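Periplasmic binding protein/LacI transcriptional regulator (Shewanella sp. ANA-3, PDB 5OCP) binds L-arabinofuranose, in its alpha and beta forms, and probably delivers the sugar to an arabinose ABC transporter as its periplasmic binding protein. Local coordinates at residues I219-V222 with D227-K230; A205-G210 with D234-A239. All coordinates share one frame; numbering follows the deposited sequence.

Both contacts belong to the lobe built around the mixed sheet, and their centres lie about 11 Å apart. Contact 1 joins strand 218-221 to helix 226-234, whereas contact 2 ties helix 196-208, the element before that strand, to the loop leaving the later helix. Two polar pairs join the contacts: N238 OD1 accepts a hydrogen bond from I219 N over 2.8 Å, and Y228 OH lies 2.8 Å from A239 O in a weak hydrogen bond. V237 also packs against the Y228 ring. In contact 1 the side chain of S221 stands about 8 Å from the bound arabinofuranose in either anomeric form. Contact 2 is on the protein surface.

Contact 1: I219-V222 with D227-K230; sequences IVSV and DYFK
Y228 OH, the phenol oxygen at the end of a side chain from helix 226-234, comes within 3.2 Å of I219 O on strand 218-221. That carbonyl oxygen sits at the edge of the tyrosine ring, near its plane. The same phenol oxygen, buried between helix and sheet, makes a weak hydrogen bond to A239 O on the neighbouring parallel strand 239-242. The ring gets there because CG stands anti to the backbone N (chi1 -165°), which sends the tyrosine from its helix to the sheet.

Two strand side chains whose CB atoms point to the helix flank the end of the ring. S221 comes obliquely against it with its CB, 3.7 Å from Y228 CZ and 3.5 Å from Y228 OH. The hydroxyl of S221 is spent elsewhere: with OG anti to the backbone N (chi1 -172°), it hydrogen-bonds D196 OD1 at the start of helix 196-208, a helix whose A199 touches both S221 and Y228 on this face of the sheet. The methylene is left to pack on the tyrosine. On I219 the branch that touches is CG2, 3.8 Å from Y228 OH, the two side chains crossing at a slant. V220 points its side chain the other way, to helix 107-121, so the strand is covered on both faces.

Just beyond the strand comes D223, a residue of the sugar pocket. Strand 218-221, helix 226-234 and strand 239-242 form a beta-alpha-beta unit, the repeating element of the Rossmann-like lobes of periplasmic sugar-binding proteins, and Y228 is one of the contacts from its helix to the sheet.

Contact 2: A205-G210 with D234-A239; sequences AIKEAG and DGDVNA
K207 and D236 form a salt bridge across the surface between two helix ends. From CB the lysine starts toward loop 234-239, with CG beside the backbone N and anti to the carbonyl carbon (chi1 -75°), and beyond CG the chain is fully extended, which gives it the length to span backbones whose CA atoms are 9.4 Å apart. The side chain also touches P213. CE is the first atom to meet the carboxylate, 3.7 Å from D236 OD1. At the tip, NZ donates a hydrogen bond to D236 OD2 over 2.9 Å, while D236 OD1 stays at 3.6 Å, so a single oxygen takes the bond. The ammonium comes from above the carboxylate plane, 49° out of it, and the side chains cross at about a right angle.

K207 lends its carbonyl to one Schellman motif, and D236 directly follows the glycine of another. G210, with positive phi, ends helix 196-208; one of the two bonds back into the last turn, G210 N to K207 O, is 2.9 Å. G235 does the same for helix 226-234, and at its backbone angles a side chain would collide with D234 O. Without the carboxylate, as with an alanine at D236, K207 NZ would probably lose its charged mate and the extended chain would be freer to turn in solvent.

Contact 1: I219-V222 with D227-K230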
loop_
_atom_site.group_PDB
_atom_site.type_symbol
_atom_site.label_atom_id
_atom_site.label_comp_id
_atom_site.label_asym_id
_atom_site.label_seq_id
_atom_site.Cartn_x
_atom_site.Cartn_y
_atom_site.Cartn_z
ATOM N N ILE A 219 16.685 6.990 3.213
ATOM C CA ILE A 219 15.656 5.963 3.113
ATOM C C ILE A 219 14.350 6.703 2.735
ATOM O O ILE A 219 13.929 7.583 3.455
ATOM C CB ILE A 219 15.522 5.196 4.414
ATOM C CG1 ILE A 219 16.856 4.483 4.687
ATOM C CG2 ILE A 219 14.365 4.217 4.292
ATOM C CD1 ILE A 219 16.892 3.674 5.937
ATOM N N VAL A 220 13.817 6.324 1.569
ATOM C CA VAL A 220 12.555 6.875 1.062
ATOM C C VAL A 220 11.571 5.756 0.767
ATOM O O VAL A 220 11.962 4.668 0.370
ATOM C CB VAL A 220 12.780 7.778 -0.094
ATOM C CG1 VAL A 220 13.752 8.879 0.233
ATOM C CG2 VAL A 220 13.217 7.019 -1.352
ATOM N N SER A 221 10.278 6.014 0.927
ATOM C CA SER A 221 9.324 4.927 0.992
ATOM C C SER A 221 7.900 5.440 0.735
ATOM O O SER A 221 7.691 6.648 0.443
ATOM C CB SER A 221 9.429 4.381 2.433
ATOM O OG SER A 221 8.686 3.206 2.605
ATOM N N VAL A 222 6.965 4.520 0.858
ATOM C CA VAL A 222 5.499 4.815 0.810
ATOM C C VAL A 222 4.762 4.133 1.931
ATOM O O VAL A 222 5.010 2.959 2.213
ATOM C CB VAL A 222 4.892 4.390 -0.559
ATOM C CG1 VAL A 222 3.404 4.766 -0.623
ATOM C CG2 VAL A 222 5.584 5.080 -1.683
ATOM N N ASP A 227 4.863 4.262 12.869
ATOM C CA ASP A 227 6.216 3.795 13.175
ATOM C C ASP A 227 7.243 4.434 12.241
ATOM O O ASP A 227 8.430 4.649 12.622
ATOM C CB ASP A 227 6.392 2.322 13.113
ATOM C CG ASP A 227 5.845 1.615 14.341
ATOM O OD1 ASP A 227 5.393 2.316 15.298
ATOM O OD2 ASP A 227 5.912 0.383 14.316
ATOM N N TYR A 228 6.841 4.713 11.004
ATOM C CA TYR A 228 7.793 5.404 10.096
ATOM C C TYR A 228 7.974 6.896 10.426
ATOM O O TYR A 228 9.088 7.489 10.315
ATOM C CB TYR A 228 7.385 5.196 8.634
ATOM C CG TYR A 228 8.437 5.543 7.628
ATOM C CD1 TYR A 228 8.617 6.829 7.147
ATOM C CD2 TYR A 228 9.262 4.523 7.067
ATOM C CE1 TYR A 228 9.576 7.154 6.182
ATOM C CE2 TYR A 228 10.209 4.829 6.109
ATOM C CZ TYR A 228 10.336 6.092 5.616
ATOM O OH TYR A 228 11.277 6.402 4.683
ATOM N N PHE A 229 6.883 7.573 10.820
ATOM C CA PHE A 229 6.923 8.936 11.259
ATOM C C PHE A 229 7.804 9.000 12.539
ATOM O O PHE A 229 8.619 9.914 12.649
ATOM C CB PHE A 229 5.535 9.487 11.591
ATOM C CG PHE A 229 4.848 10.025 10.371
ATOM C CD1 PHE A 229 5.052 11.352 9.955
ATOM C CD2 PHE A 229 3.963 9.219 9.659
ATOM C CE1 PHE A 229 4.487 11.848 8.812
ATOM C CE2 PHE A 229 3.353 9.730 8.521
ATOM C CZ PHE A 229 3.640 11.003 8.058
ATOM N N LYS A 230 7.665 7.996 13.365
ATOM C CA LYS A 230 8.554 7.900 14.565
ATOM C C LYS A 230 10.060 7.792 14.181
ATOM O O LYS A 230 10.895 8.594 14.621
ATOM C CB LYS A 230 8.178 6.776 15.447
ATOM C CG LYS A 230 9.084 6.697 16.686
ATOM C CD LYS A 230 8.491 5.827 17.795
ATOM C CE LYS A 230 9.412 5.797 19.029
ATOM N NZ LYS A 230 9.811 7.181 19.457
#

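Contact 2: A205-G210 with D234-A239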
loop_
_atom_site.group_PDB
_atom_site.type_symbol
_atom_site.label_atom_id
_atom_site.label_comp_id
_atom_site.label_asym_id
_atom_site.label_seq_id
_atom_site.Cartn_x
_atom_site.Cartn_y
_atom_site.Cartn_z
ATOM N N ALA A 205 19.151 -3.580 9.105
ATOM C CA ALA A 205 20.299 -4.134 8.360
ATOM C C ALA A 205 21.437 -3.097 8.241
ATOM O O ALA A 205 22.645 -3.421 8.321
ATOM C CB ALA A 205 19.895 -4.575 6.953
ATOM N N ILE A 206 21.059 -1.842 7.970
ATOM C CA ILE A 206 22.042 -0.783 7.781
ATOM C C ILE A 206 22.787 -0.565 9.083
ATOM O O ILE A 206 24.019 -0.387 9.028
ATOM C CB ILE A 206 21.338 0.483 7.273
ATOM C CG1 ILE A 206 20.890 0.200 5.828
ATOM C CG2 ILE A 206 22.250 1.670 7.219
ATOM C CD1 ILE A 206 19.928 1.276 5.235
ATOM N N LYS A 207 22.053 -0.474 10.186
ATOM C CA LYS A 207 22.638 -0.332 11.517
ATOM C C LYS A 207 23.575 -1.487 11.786
ATOM O O LYS A 207 24.682 -1.257 12.331
ATOM C CB LYS A 207 21.596 -0.234 12.599
ATOM C CG LYS A 207 20.953 1.157 12.560
ATOM C CD LYS A 207 20.003 1.242 13.703
ATOM C CE LYS A 207 19.547 2.667 13.666
ATOM N NZ LYS A 207 18.441 2.816 14.594
ATOM N N GLU A 208 23.157 -2.690 11.474
ATOM C CA GLU A 208 23.996 -3.872 11.789
ATOM C C GLU A 208 25.264 -3.820 10.983
ATOM O O GLU A 208 26.293 -4.358 11.415
ATOM C CB GLU A 208 23.245 -5.161 11.599
ATOM C CG GLU A 208 22.116 -5.309 12.630
ATOM C CD GLU A 208 21.291 -6.591 12.482
ATOM O OE1 GLU A 208 21.516 -7.386 11.518
ATOM O OE2 GLU A 208 20.446 -6.830 13.389
ATOM N N ALA A 209 25.247 -3.182 9.804
ATOM C CA ALA A 209 26.441 -3.044 8.999
ATOM C C ALA A 209 27.305 -1.873 9.444
ATOM O O ALA A 209 28.304 -1.602 8.808
ATOM C CB ALA A 209 26.038 -2.905 7.524
ATOM N N GLY A 210 26.954 -1.180 10.531
ATOM C CA GLY A 210 27.743 -0.065 11.069
ATOM C C GLY A 210 27.619 1.257 10.327
ATOM O O GLY A 210 28.512 2.093 10.349
ATOM N N ASP A 234 13.083 10.406 14.759
ATOM C CA ASP A 234 14.369 9.946 15.310
ATOM C C ASP A 234 15.566 10.085 14.431
ATOM O O ASP A 234 16.706 9.902 14.924
ATOM C CB ASP A 234 14.233 8.522 15.865
ATOM C CG ASP A 234 13.236 8.468 17.026
ATOM O OD1 ASP A 234 12.847 9.566 17.575
ATOM O OD2 ASP A 234 12.785 7.336 17.365
ATOM N N GLY A 235 15.399 10.417 13.164
ATOM C CA GLY A 235 16.508 10.578 12.240
ATOM C C GLY A 235 16.958 9.332 11.429
ATOM O O GLY A 235 17.872 9.456 10.630
ATOM N N ASP A 236 16.254 8.218 11.540
ATOM C CA ASP A 236 16.661 6.930 10.917
ATOM C C ASP A 236 16.170 6.707 9.493
ATOM O O ASP A 236 16.692 5.854 8.756
ATOM C CB ASP A 236 16.186 5.770 11.780
ATOM C CG ASP A 236 17.028 5.596 13.095
ATOM O OD1 ASP A 236 18.177 6.091 13.106
ATOM O OD2 ASP A 236 16.525 4.914 13.997
ATOM N N VAL A 237 15.140 7.457 9.092
ATOM C CA VAL A 237 14.640 7.432 7.682
ATOM C C VAL A 237 14.278 8.850 7.244
ATOM O O VAL A 237 14.243 9.753 8.077
ATOM C CB VAL A 237 13.404 6.533 7.581
ATOM C CG1 VAL A 237 13.731 5.110 7.966
ATOM C CG2 VAL A 237 12.242 7.083 8.368
ATOM N N ASN A 238 14.072 9.061 5.952
ATOM C CA ASN A 238 14.016 10.430 5.453
ATOM C C ASN A 238 12.674 10.917 4.989
ATOM O O ASN A 238 12.325 12.033 5.313
ATOM C CB ASN A 238 14.998 10.618 4.395
ATOM C CG ASN A 238 16.412 10.358 4.909
ATOM O OD1 ASN A 238 16.890 9.221 4.882
ATOM N ND2 ASN A 238 17.051 11.407 5.474
ATOM N N ALA A 239 11.969 10.100 4.204
ATOM C CA ALA A 239 10.726 10.591 3.477
ATOM C C ALA A 239 9.803 9.458 3.175
ATOM O O ALA A 239 10.240 8.320 2.954
ATOM C CB ALA A 239 11.029 11.367 2.204
#